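Local coordinates for protein Cif-like 1 (Burkholderia cenocepacia, PDB 7JQY) that probably hydrolyses epoxides, as a Cif-like epoxide hydrolase of the alpha/beta hydrolase fold that assembles into an octamer, at residues E49-L54 and H118-S123. The protein carries 1 engineered substitution. Sequence-based numbering, arbitrary orientation.
Sequences EMVVLL and HLVGRS. Engineered in segment 118-123: S123 (natural residue Asp).
V51 to L54 pair in parallel with H118 to G121, joining two central strands of the alpha/beta hydrolase sheet. The strand axes approach to 4.7 Å and run 11° apart. Five backbone hydrogen bonds tie them. They start with H118 N to M50 O (2.8 Å) and end with the longer R122 N to L54 O (3.2 Å). Between them, V52 N donates to H118 O, V52 O accepts from V120 N, and L54 N donates to V120 O.

A side-chain bond closes the N-terminal end. H118 NE2 donates to E49 OE2 at 2.9 Å. The carboxylate is met from above its plane, and its plane stands 59° from that of the ring. E49 stays extended beyond CG, which carries the carboxylate to the ring edge.

On the face of V51, L53 and V120, L53 CD2 presses on V120 CB at 3.5 Å. These two side chains lie side by side and point the same way. On the face of V52, L54 and L119, L119 CD1 touches V52 CB (3.7 Å). The CG of L119 is anti to its backbone N, and chi2 of 48° turns CD1 toward V52.

The strand 117-122 leads into a probable nucleophile elbow. There S123, engineered in place of the natural Asp, sits in the probably strained turn just before helix 124-135. Its OG bonds to W57 N, while R122 turns away to D147, Q59 and H284.

Strand 77-82 flanks 50-54, and strand 140-146 flanks 117-122. Helix 98-111 covers V52 and L54, and F302 of helix 291-303 meets the H118 ring.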
ATOM      1  N   GLU B  49      50.250  12.489  -1.595  1.00 55.73           N
ATOM      2  CA  GLU B  49      49.479  13.473  -2.346  1.00 56.54           C
ATOM      3  C   GLU B  49      48.003  13.100  -2.324  1.00 52.99           C
ATOM      4  O   GLU B  49      47.643  11.946  -2.571  1.00 54.02           O
ATOM      5  CB  GLU B  49      49.970  13.553  -3.793  1.00 57.63           C
ATOM      6  CG  GLU B  49      51.369  14.128  -4.001  1.00 60.97           C
ATOM      7  CD  GLU B  49      51.679  14.343  -5.486  1.00 64.85           C
ATOM      8  OE1 GLU B  49      52.369  13.487  -6.087  1.00 64.30           O
ATOM      9  OE2 GLU B  49      51.219  15.358  -6.057  1.00 64.01           O
ATOM     10  N   MET B  50      47.151  14.072  -2.017  1.00 47.49           N
ATOM     11  CA  MET B  50      45.733  13.789  -1.867  1.00 49.76           C
ATOM     12  C   MET B  50      45.029  13.753  -3.217  1.00 50.21           C
ATOM     13  O   MET B  50      45.206  14.651  -4.044  1.00 48.78           O
ATOM     14  CB  MET B  50      45.066  14.829  -0.982  1.00 46.54           C
ATOM     15  CG  MET B  50      43.639  14.462  -0.674  1.00 49.24           C
ATOM     16  SD  MET B  50      42.875  15.558   0.510  1.00 49.21           S
ATOM     17  CE  MET B  50      43.742  15.068   1.997  1.00 55.20           C
ATOM     18  N   VAL B  51      44.232  12.709  -3.434  1.00 49.08           N
ATOM     19  CA  VAL B  51      43.360  12.590  -4.596  1.00 45.71           C
ATOM     20  C   VAL B  51      41.924  12.595  -4.092  1.00 45.07           C
ATOM     21  O   VAL B  51      41.514  11.679  -3.364  1.00 43.32           O
ATOM     22  CB  VAL B  51      43.650  11.324  -5.418  1.00 46.39           C
ATOM     23  CG1 VAL B  51      42.761  11.279  -6.652  1.00 48.22           C
ATOM     24  CG2 VAL B  51      45.114  11.284  -5.821  1.00 48.09           C
ATOM     25  N   VAL B  52      41.164  13.621  -4.470  1.00 43.13           N
ATOM     26  CA  VAL B  52      39.761  13.758  -4.096  1.00 40.97           C
ATOM     27  C   VAL B  52      38.907  13.289  -5.265  1.00 43.12           C
ATOM     28  O   VAL B  52      39.134  13.691  -6.420  1.00 41.95           O
ATOM     29  CB  VAL B  52      39.427  15.206  -3.706  1.00 39.58           C
ATOM     30  CG1 VAL B  52      37.950  15.367  -3.471  1.00 35.60           C
ATOM     31  CG2 VAL B  52      40.218  15.604  -2.481  1.00 43.45           C
ATOM     32  N   LEU B  53      37.941  12.416  -4.971  1.00 38.85           N
ATOM     33  CA  LEU B  53      37.042  11.841  -5.962  1.00 38.36           C
ATOM     34  C   LEU B  53      35.618  12.265  -5.640  1.00 39.47           C
ATOM     35  O   LEU B  53      35.159  12.087  -4.506  1.00 36.21           O
ATOM     36  CB  LEU B  53      37.145  10.309  -5.975  1.00 37.80           C
ATOM     37  CG  LEU B  53      38.563   9.724  -5.996  1.00 39.61           C
ATOM     38  CD1 LEU B  53      38.553   8.219  -5.928  1.00 35.95           C
ATOM     39  CD2 LEU B  53      39.279  10.174  -7.249  1.00 42.81           C
ATOM     40  N   LEU B  54      34.926  12.826  -6.631  1.00 35.23           N
ATOM     41  CA  LEU B  54      33.579  13.356  -6.460  1.00 33.10           C
ATOM     42  C   LEU B  54      32.630  12.648  -7.422  1.00 37.69           C
ATOM     43  O   LEU B  54      32.734  12.809  -8.650  1.00 33.41           O
ATOM     44  CB  LEU B  54      33.552  14.870  -6.690  1.00 36.67           C
ATOM     45  CG  LEU B  54      34.372  15.771  -5.752  1.00 36.13           C
ATOM     46  CD1 LEU B  54      34.262  17.221  -6.199  1.00 34.68           C
ATOM     47  CD2 LEU B  54      33.948  15.619  -4.280  1.00 35.48           C
ATOM     48  N   HIS B 118      44.937  16.447  -6.174  1.00 49.85           N
ATOM     49  CA  HIS B 118      44.453  16.043  -7.487  1.00 50.48           C
ATOM     50  C   HIS B 118      42.951  15.830  -7.363  1.00 50.14           C
ATOM     51  O   HIS B 118      42.461  15.408  -6.308  1.00 46.25           O
ATOM     52  CB  HIS B 118      45.134  14.760  -7.957  1.00 47.82           C
ATOM     53  CG  HIS B 118      46.628  14.855  -8.002  1.00 54.62           C
ATOM     54  ND1 HIS B 118      47.314  15.343  -9.094  1.00 56.64           N
ATOM     55  CD2 HIS B 118      47.568  14.539  -7.080  1.00 55.37           C
ATOM     56  CE1 HIS B 118      48.612  15.310  -8.849  1.00 55.51           C
ATOM     57  NE2 HIS B 118      48.793  14.824  -7.633  1.00 56.38           N
ATOM     58  N   LEU B 119      42.216  16.156  -8.420  1.00 45.81           N
ATOM     59  CA  LEU B 119      40.764  16.242  -8.337  1.00 45.00           C
ATOM     60  C   LEU B 119      40.132  15.497  -9.504  1.00 43.42           C
ATOM     61  O   LEU B 119      40.435  15.788 -10.668  1.00 47.85           O
ATOM     62  CB  LEU B 119      40.310  17.705  -8.307  1.00 44.67           C
ATOM     63  CG  LEU B 119      38.871  17.997  -7.892  1.00 45.02           C
ATOM     64  CD1 LEU B 119      38.505  17.248  -6.616  1.00 43.78           C
ATOM     65  CD2 LEU B 119      38.657  19.499  -7.742  1.00 44.65           C
ATOM     66  N   VAL B 120      39.238  14.559  -9.190  1.00 39.29           N
ATOM     67  CA  VAL B 120      38.518  13.751 -10.167  1.00 38.23           C
ATOM     68  C   VAL B 120      37.021  13.893  -9.920  1.00 41.36           C
ATOM     69  O   VAL B 120      36.558  13.728  -8.785  1.00 41.20           O
ATOM     70  CB  VAL B 120      38.919  12.268 -10.078  1.00 39.32           C
ATOM     71  CG1 VAL B 120      38.277  11.475 -11.229  1.00 39.72           C
ATOM     72  CG2 VAL B 120      40.432  12.119 -10.053  1.00 42.03           C
ATOM     73  N   GLY B 121      36.265  14.181 -10.970  1.00 39.82           N
ATOM     74  CA  GLY B 121      34.828  14.330 -10.847  1.00 37.43           C
ATOM     75  C   GLY B 121      34.102  13.777 -12.055  1.00 40.00           C
ATOM     76  O   GLY B 121      34.653  13.701 -13.159  1.00 38.77           O
ATOM     77  N   ARG B 122      32.848  13.380 -11.829  1.00 36.93           N
ATOM     78  CA  ARG B 122      31.942  12.960 -12.893  1.00 36.75           C
ATOM     79  C   ARG B 122      30.535  13.438 -12.563  1.00 39.46           C
ATOM     80  O   ARG B 122      30.199  13.681 -11.399  1.00 37.38           O
ATOM     81  CB  ARG B 122      31.961  11.432 -13.111  1.00 39.03           C
ATOM     82  CG  ARG B 122      31.173  10.608 -12.092  1.00 39.35           C
ATOM     83  CD  ARG B 122      30.976   9.169 -12.576  1.00 36.09           C
ATOM     84  NE  ARG B 122      30.260   9.124 -13.845  1.00 37.30           N
ATOM     85  CZ  ARG B 122      28.951   9.320 -13.972  1.00 36.81           C
ATOM     86  NH1 ARG B 122      28.203   9.576 -12.900  1.00 34.58           N
ATOM     87  NH2 ARG B 122      28.388   9.275 -15.171  1.00 35.21           N
ATOM     88  N   SER B 123      29.704  13.564 -13.602  1.00 39.10           N
ATOM     89  CA  SER B 123      28.312  14.028 -13.457  1.00 39.57           C
ATOM     90  C   SER B 123      28.292  15.310 -12.624  1.00 39.10           C
ATOM     91  O   SER B 123      29.100  16.213 -12.890  1.00 39.40           O
ATOM     92  CB  SER B 123      27.490  12.872 -12.879  1.00 38.63           C
ATOM     93  OG  SER B 123      26.218  13.313 -12.418  1.00 36.55           O
TER